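Local coordinates for protein AgaA (Rhizobium radiobacter, PDB 6HLX) that binds the opine agropinic acid as the periplasmic substrate-binding protein of an ABC transporter that imports it into the bacterium, at residues 37-42 against 127-132; 32-37 against 46-51; 264-269 against 302-307. All blocks are in the same frame, centred on the assembly; numbering follows the deposited sequence.

Overall arrangement
Contacts 1 and 2 are neighbours and contact 3 is remote. Contacts 1 and 2 share Val37, and their centres are 8 Å apart. Both reach the five-stranded antiparallel sheet in which strand 37-39 is an outermost strand. Contact 2 pairs its start with strand 45-55, and contact 1 sets helix 127-131 against it. Asn38 O of contact 1 lies 2.8 Å from Ser46 N of contact 2, probably a hydrogen bond. Contact 3 lies on the opposite side of the chain's centre, about 37 Å from contact 1 and 44 Å from contact 2, between centres. It carries two zinc ions. Agropinic acid is bound in its own pocket, built by residues between 20 and 474.

Contact 1 of 3, residues 37-42 against 127-132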
# COMPACT_ATOMS: atom_id res chain seq x y z
N VAL A 37 12.86 11.55 -0.18
CA VAL A 37 11.78 12.10 -1.00
C VAL A 37 10.46 11.50 -0.52
O VAL A 37 10.45 10.43 0.10
CB VAL A 37 11.98 11.80 -2.50
CG1 VAL A 37 13.17 12.57 -3.08
CG2 VAL A 37 12.12 10.29 -2.76
N ASN A 38 9.35 12.18 -0.79
CA ASN A 38 8.01 11.63 -0.53
C ASN A 38 7.11 12.22 -1.58
O ASN A 38 7.44 13.27 -2.13
CB ASN A 38 7.51 12.00 0.86
CG ASN A 38 8.20 11.22 1.95
OD1 ASN A 38 9.05 11.75 2.68
ND2 ASN A 38 7.88 9.92 2.08
N TYR A 39 5.97 11.56 -1.86
CA TYR A 39 5.05 12.14 -2.84
C TYR A 39 4.35 13.37 -2.25
O TYR A 39 3.94 13.35 -1.08
CB TYR A 39 3.99 11.09 -3.21
CG TYR A 39 4.53 10.01 -4.13
CD1 TYR A 39 4.81 10.28 -5.47
CD2 TYR A 39 4.73 8.72 -3.66
CE1 TYR A 39 5.25 9.27 -6.33
CE2 TYR A 39 5.19 7.71 -4.51
CZ TYR A 39 5.43 7.99 -5.84
OH TYR A 39 5.86 6.97 -6.67
N GLY A 40 4.17 14.39 -3.08
CA GLY A 40 3.42 15.60 -2.78
C GLY A 40 1.94 15.30 -2.99
O GLY A 40 1.58 14.26 -3.56
N ILE A 41 1.05 16.21 -2.51
CA ILE A 41 -0.40 16.00 -2.59
C ILE A 41 -0.92 15.91 -4.03
O ILE A 41 -2.01 15.38 -4.22
CB ILE A 41 -1.19 17.04 -1.74
CG1 ILE A 41 -1.04 18.48 -2.31
CG2 ILE A 41 -0.79 16.94 -0.26
CD1 ILE A 41 -2.08 19.48 -1.80
N ASP A 42 -0.15 16.43 -5.02
CA ASP A 42 -0.50 16.38 -6.45
C ASP A 42 0.13 15.14 -7.13
O ASP A 42 -0.02 14.96 -8.34
CB ASP A 42 -0.02 17.66 -7.15
CG ASP A 42 1.47 17.96 -7.03
OD1 ASP A 42 2.21 17.18 -6.35
OD2 ASP A 42 1.92 18.97 -7.61
N MET A 127 13.74 3.75 -8.72
CA MET A 127 14.39 3.83 -7.41
C MET A 127 13.95 5.06 -6.63
O MET A 127 13.70 4.95 -5.42
CB MET A 127 15.92 3.78 -7.56
CG MET A 127 16.69 3.74 -6.22
SD MET A 127 16.13 2.41 -5.10
CE MET A 127 16.55 0.96 -6.04
N ILE A 128 13.87 6.25 -7.28
CA ILE A 128 13.43 7.45 -6.55
C ILE A 128 12.01 7.24 -5.98
O ILE A 128 11.73 7.57 -4.81
CB ILE A 128 13.52 8.73 -7.44
CG1 ILE A 128 14.99 9.07 -7.76
CG2 ILE A 128 12.83 9.93 -6.79
CD1 ILE A 128 15.86 9.54 -6.56
N ASP A 129 11.13 6.60 -6.78
CA ASP A 129 9.76 6.32 -6.31
C ASP A 129 9.76 5.36 -5.11
O ASP A 129 9.03 5.59 -4.13
CB ASP A 129 8.90 5.75 -7.44
CG ASP A 129 8.66 6.77 -8.55
OD1 ASP A 129 7.70 7.53 -8.45
OD2 ASP A 129 9.45 6.79 -9.51
N TYR A 130 10.60 4.31 -5.14
CA TYR A 130 10.67 3.37 -4.00
C TYR A 130 11.26 4.04 -2.75
O TYR A 130 10.88 3.67 -1.63
CB TYR A 130 11.38 2.06 -4.36
CG TYR A 130 10.48 1.14 -5.18
CD1 TYR A 130 9.31 0.61 -4.64
CD2 TYR A 130 10.83 0.76 -6.47
CE1 TYR A 130 8.50 -0.26 -5.37
CE2 TYR A 130 10.03 -0.11 -7.21
CZ TYR A 130 8.86 -0.61 -6.66
OH TYR A 130 8.04 -1.46 -7.37
N LEU A 131 12.08 5.09 -2.93
CA LEU A 131 12.60 5.84 -1.78
C LEU A 131 11.53 6.74 -1.15
O LEU A 131 11.71 7.25 -0.03
CB LEU A 131 13.87 6.63 -2.17
CG LEU A 131 15.08 5.73 -2.46
CD1 LEU A 131 16.18 6.51 -3.15
CD2 LEU A 131 15.62 5.05 -1.13
N ALA A 132 10.39 6.90 -1.87
CA ALA A 132 9.25 7.68 -1.35
C ALA A 132 8.30 6.76 -0.57
O ALA A 132 7.31 7.25 -0.04
CB ALA A 132 8.50 8.36 -2.50
O HOH W 1 10.07 7.80 2.37
O HOH W 2 5.62 9.32 -0.15
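Val37 and Ala132 touch where strand 37-39 passes helix 127-131 and the residue that follows. The axes of strand and helix run 82° apart, 7.6 Å at closest approach. The backbones are nearest at Asn38 and Ala132, and Ala132 CA makes a CA-H...O contact of 3.3 Å with Val37 O. In Val37 a chi1 of -69° sets CG2 between the backbone N and the carbonyl carbon, facing the helix. Ile128 O is 3.4 Å from Val37 CG2. That methyl also packs 4.1 Å from Ile128 CG2 and touches Leu131 CB and Ala132 CB. The Tyr39 ring passes Ala132 obliquely, with CE2 3.9 Å from Ala132 CB. Beyond it, Tyr39 OH donates to Asp129 OD1 at 2.6 Å, meeting the anti lone pair of that oxygen, turned away from OD2. The side chains cross at about a right angle, ring and carboxylate planes 37° apart. Thr384 N also bonds to Tyr39 OH. Water 2 accepts from Asn38 ND2 and Tyr39 N, and donates to Ala132 O at 2.7 Å. Asn38 OD1 turns back to Gly35 N. Two partners in this buried setting should fix the phenol's hydroxyl rotation, and its proton probably helps keep Asp129 ionised.

Contact 2 of 3, residues 32-37 against 46-51; sequences IHRGLV and SPELAE
Arg34 and Glu48 meet by their long side chains, and Leu36 and Ala50 by their CB atoms, 4.1 Å apart. Arg34 bends at chi2 (-65°), which turns the guanidinium back toward the preceding backbone. There NH1 donates to His33 O at 2.8 Å, nearly in the guanidinium plane, and also bonds Leu30 O. Glu48 bends at chi2 too (-69°). Its OE1 comes to the guanidinium edge, 3.5 Å from Arg34 NE, a long salt bridge, while the carboxylate stands almost upright on the guanidinium plane (86°). Tyr181 and Lys182 also bind the carboxylate, and Glu481 pairs with Arg34 NH2. Ser46 OG donates to Glu48 OE2 from above the carboxylate plane at 2.9 Å. Leu49 lays CD1 on Arg34 O, 3.4 Å away. Leu49 N donates to Gly35 O at 3.0 Å. Leu36 O takes two donors: Ala50 N uses a lone pair at 2.9 Å, while Glu48 N comes in tilted from the carbonyl plane. Val37 and Pro47 form an antiparallel non-hydrogen-bonded pair. The pairing ends where strand 45-55 is interrupted. This is the open end of a beta hairpin, at the edge of an antiparallel sheet that probably belongs to the extra domain of large peptide-binding-type proteins.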
# COMPACT_ATOMS: atom_id res chain seq x y z
N ILE A 32 4.74 11.35 11.38
CA ILE A 32 5.96 11.42 12.21
C ILE A 32 7.26 11.31 11.41
O ILE A 32 8.31 11.67 11.94
CB ILE A 32 5.87 10.24 13.23
CG1 ILE A 32 4.70 10.47 14.23
CG2 ILE A 32 7.20 9.92 13.96
CD1 ILE A 32 4.29 9.05 14.92
N HIS A 33 7.21 10.72 10.21
CA HIS A 33 8.44 10.42 9.48
C HIS A 33 8.53 11.05 8.11
O HIS A 33 7.51 11.34 7.50
CB HIS A 33 8.56 8.89 9.32
CG HIS A 33 8.80 8.15 10.61
ND1 HIS A 33 9.98 8.30 11.30
CD2 HIS A 33 8.02 7.25 11.25
CE1 HIS A 33 9.87 7.51 12.36
NE2 HIS A 33 8.70 6.85 12.36
N ARG A 34 9.77 11.13 7.58
CA ARG A 34 10.06 11.60 6.24
C ARG A 34 11.19 10.77 5.66
O ARG A 34 12.06 10.31 6.40
CB ARG A 34 10.48 13.10 6.28
CG ARG A 34 9.31 14.09 6.44
CD ARG A 34 8.39 14.05 5.23
NE ARG A 34 7.20 14.91 5.33
CZ ARG A 34 6.03 14.54 5.86
NH1 ARG A 34 5.89 13.34 6.42
NH2 ARG A 34 5.01 15.38 5.85
N GLY A 35 11.18 10.61 4.33
CA GLY A 35 12.27 9.95 3.61
C GLY A 35 13.12 10.98 2.90
O GLY A 35 12.96 12.19 3.10
N LEU A 36 14.03 10.51 2.02
CA LEU A 36 14.84 11.41 1.20
C LEU A 36 13.89 12.23 0.32
O LEU A 36 14.06 13.44 0.15
CB LEU A 36 15.80 10.60 0.32
CG LEU A 36 16.93 9.92 1.08
CD1 LEU A 36 17.60 8.83 0.22
CD2 LEU A 36 17.92 10.95 1.64
N VAL A 37 12.86 11.55 -0.18
CA VAL A 37 11.78 12.10 -1.00
C VAL A 37 10.46 11.50 -0.52
O VAL A 37 10.45 10.43 0.10
CB VAL A 37 11.98 11.80 -2.50
CG1 VAL A 37 13.17 12.57 -3.08
CG2 VAL A 37 12.12 10.29 -2.76
N SER A 46 8.49 14.93 -4.13
CA SER A 46 8.92 16.12 -3.40
C SER A 46 10.28 15.88 -2.73
O SER A 46 10.43 14.85 -2.08
CB SER A 46 7.86 16.47 -2.34
OG SER A 46 8.27 17.55 -1.51
N PRO A 47 11.26 16.81 -2.85
CA PRO A 47 12.53 16.65 -2.13
C PRO A 47 12.28 16.94 -0.64
O PRO A 47 11.87 18.06 -0.25
CB PRO A 47 13.46 17.66 -2.81
CG PRO A 47 12.56 18.74 -3.30
CD PRO A 47 11.22 18.09 -3.60
N GLU A 48 12.42 15.91 0.19
CA GLU A 48 12.12 16.01 1.63
C GLU A 48 13.42 16.09 2.41
O GLU A 48 13.99 17.17 2.46
CB GLU A 48 11.16 14.88 2.08
CG GLU A 48 9.76 15.04 1.48
CD GLU A 48 8.90 16.21 1.95
OE1 GLU A 48 9.11 16.71 3.09
OE2 GLU A 48 7.99 16.61 1.19
N LEU A 49 13.93 14.98 2.98
CA LEU A 49 15.23 15.08 3.67
C LEU A 49 16.40 15.33 2.69
O LEU A 49 17.45 15.86 3.08
CB LEU A 49 15.49 13.88 4.55
CG LEU A 49 14.50 13.72 5.69
CD1 LEU A 49 14.77 12.42 6.45
CD2 LEU A 49 14.55 14.95 6.66
N ALA A 50 16.19 15.00 1.41
CA ALA A 50 17.14 15.36 0.36
C ALA A 50 16.64 16.70 -0.20
O ALA A 50 15.50 16.77 -0.68
CB ALA A 50 17.17 14.30 -0.75
N GLU A 51 17.42 17.78 -0.09
CA GLU A 51 17.05 19.08 -0.68
C GLU A 51 17.11 19.00 -2.23
O GLU A 51 16.43 19.74 -2.94
CB GLU A 51 18.01 20.16 -0.21
CG GLU A 51 17.58 21.55 -0.60
CD GLU A 51 18.32 22.65 0.11
OE1 GLU A 51 17.94 23.83 -0.09
OE2 GLU A 51 19.29 22.35 0.85

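Contact 3 of 3, residues 264-269 against 302-307; sequences AVDRSA and FSHHVE. With ZN (zinc ion), chain P; ZN (zinc ion), chain O.
Asp266 and His304 cross at about a right angle, the carboxylate standing nearly perpendicular to the imidazole (87°). Asp266 is the N-cap of helix 267-274. Its OD2 accepts from Ala269 N at 3.2 Å through the anti lone pair, and weakly from Ser268 N. Its CB lies over the middle of the His304 ring, a CH-pi contact of 3.8 Å to the ring centroid. Its chi1 of -168° swings the carboxylate so that OD1 comes 3.1 Å from His304 CD2. Ala264 O meets the same ring at its edge, 3.1 Å from His304 CE1. ND1 makes a weak hydrogen bond to Tyr263 O, consistent with a proton on ND1 and a lone pair on NE2 for the metal. His304 NE2 binds one zinc ion at 2.0 Å. Glu345 has been seen to share a zinc site with His304; its OE2 accepts from Asp266 N. The side chains of Arg267 and Phe302 cross obliquely; although their planes are 17° apart, the contact is Arg267 NH2 against Phe302 CB. Arg267 NH1 is held by Ala262 O. Asp266 OD1 binds the second zinc ion at 1.9 Å; OD2 stands farther from it, at 2.7 Å. Water 3, on that ion, donates to Asp266 OD2 at 3.0 Å.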
# COMPACT_ATOMS: atom_id res chain seq x y z
N ALA A 264 -14.70 -17.84 -13.30
CA ALA A 264 -15.81 -18.29 -12.46
C ALA A 264 -16.43 -17.22 -11.57
O ALA A 264 -17.56 -17.39 -11.12
CB ALA A 264 -15.38 -19.46 -11.60
N VAL A 265 -15.66 -16.19 -11.21
CA VAL A 265 -16.18 -15.21 -10.26
C VAL A 265 -16.91 -14.08 -10.96
O VAL A 265 -16.29 -13.30 -11.68
CB VAL A 265 -15.08 -14.70 -9.30
CG1 VAL A 265 -15.66 -13.69 -8.29
CG2 VAL A 265 -14.41 -15.85 -8.55
N ASP A 266 -18.24 -13.98 -10.73
CA ASP A 266 -19.01 -12.89 -11.29
C ASP A 266 -18.61 -11.60 -10.56
O ASP A 266 -18.72 -11.51 -9.33
CB ASP A 266 -20.51 -13.10 -11.16
CG ASP A 266 -21.22 -12.09 -12.01
OD1 ASP A 266 -21.43 -12.37 -13.23
OD2 ASP A 266 -21.52 -10.99 -11.50
N ARG A 267 -18.14 -10.62 -11.32
CA ARG A 267 -17.64 -9.37 -10.73
C ARG A 267 -18.75 -8.48 -10.18
O ARG A 267 -18.52 -7.78 -9.18
CB ARG A 267 -16.73 -8.66 -11.71
CG ARG A 267 -15.43 -9.43 -11.85
CD ARG A 267 -14.92 -9.41 -13.24
NE ARG A 267 -13.61 -10.05 -13.34
CZ ARG A 267 -13.40 -11.31 -13.69
NH1 ARG A 267 -14.42 -12.13 -13.90
NH2 ARG A 267 -12.17 -11.78 -13.80
N SER A 268 -19.96 -8.54 -10.77
CA SER A 268 -21.08 -7.77 -10.23
C SER A 268 -21.51 -8.31 -8.87
O SER A 268 -22.03 -7.54 -8.08
CB SER A 268 -22.27 -7.77 -11.19
OG SER A 268 -21.89 -7.14 -12.41
N ALA A 269 -21.32 -9.62 -8.60
CA ALA A 269 -21.67 -10.20 -7.30
C ALA A 269 -20.82 -9.55 -6.22
O ALA A 269 -21.34 -9.21 -5.16
CB ALA A 269 -21.47 -11.71 -7.29
N PHE A 302 -10.65 -11.74 -19.83
CA PHE A 302 -11.56 -12.66 -19.15
C PHE A 302 -13.00 -12.18 -19.35
O PHE A 302 -13.23 -11.07 -19.83
CB PHE A 302 -11.24 -12.73 -17.64
CG PHE A 302 -9.89 -13.32 -17.33
CD1 PHE A 302 -9.65 -14.68 -17.52
CD2 PHE A 302 -8.85 -12.53 -16.85
CE1 PHE A 302 -8.39 -15.23 -17.27
CE2 PHE A 302 -7.60 -13.08 -16.58
CZ PHE A 302 -7.37 -14.42 -16.80
N SER A 303 -13.95 -13.04 -18.99
CA SER A 303 -15.37 -12.77 -18.97
C SER A 303 -15.94 -13.69 -17.91
O SER A 303 -15.21 -14.54 -17.41
CB SER A 303 -15.99 -13.07 -20.33
OG SER A 303 -15.79 -14.43 -20.69
N HIS A 304 -17.22 -13.53 -17.56
CA HIS A 304 -17.82 -14.45 -16.61
C HIS A 304 -18.36 -15.63 -17.41
O HIS A 304 -19.26 -15.47 -18.23
CB HIS A 304 -18.93 -13.82 -15.77
CG HIS A 304 -19.52 -14.78 -14.79
ND1 HIS A 304 -18.73 -15.53 -13.93
CD2 HIS A 304 -20.81 -15.10 -14.57
CE1 HIS A 304 -19.56 -16.27 -13.23
NE2 HIS A 304 -20.83 -16.04 -13.57
N HIS A 305 -17.77 -16.82 -17.18
CA HIS A 305 -18.15 -18.02 -17.92
C HIS A 305 -17.88 -19.28 -17.12
O HIS A 305 -16.79 -19.86 -17.21
CB HIS A 305 -17.43 -18.03 -19.28
CG HIS A 305 -18.25 -18.68 -20.32
ND1 HIS A 305 -17.82 -18.79 -21.61
CD2 HIS A 305 -19.46 -19.30 -20.21
CE1 HIS A 305 -18.78 -19.46 -22.23
NE2 HIS A 305 -19.81 -19.69 -21.42
N VAL A 306 -18.86 -19.68 -16.31
CA VAL A 306 -18.80 -20.82 -15.40
C VAL A 306 -18.41 -22.12 -16.10
O VAL A 306 -17.52 -22.83 -15.64
CB VAL A 306 -20.12 -20.96 -14.59
CG1 VAL A 306 -20.16 -22.26 -13.79
CG2 VAL A 306 -20.32 -19.75 -13.67
N GLU A 307 -19.05 -22.44 -17.23
CA GLU A 307 -18.76 -23.70 -17.92
C GLU A 307 -17.32 -23.73 -18.48
O GLU A 307 -16.68 -24.79 -18.44
CB GLU A 307 -19.84 -24.07 -18.96
CG GLU A 307 -20.92 -23.04 -19.24
CD GLU A 307 -21.90 -22.53 -18.19
OE1 GLU A 307 -22.86 -23.25 -17.83
OE2 GLU A 307 -21.73 -21.37 -17.76
ZN ZN P . -22.12 -17.15 -12.47
ZN ZN O . -22.11 -10.85 -14.13
O HOH W 3 -23.64 -9.96 -13.32
O HOH W 4 -21.27 -17.75 -10.84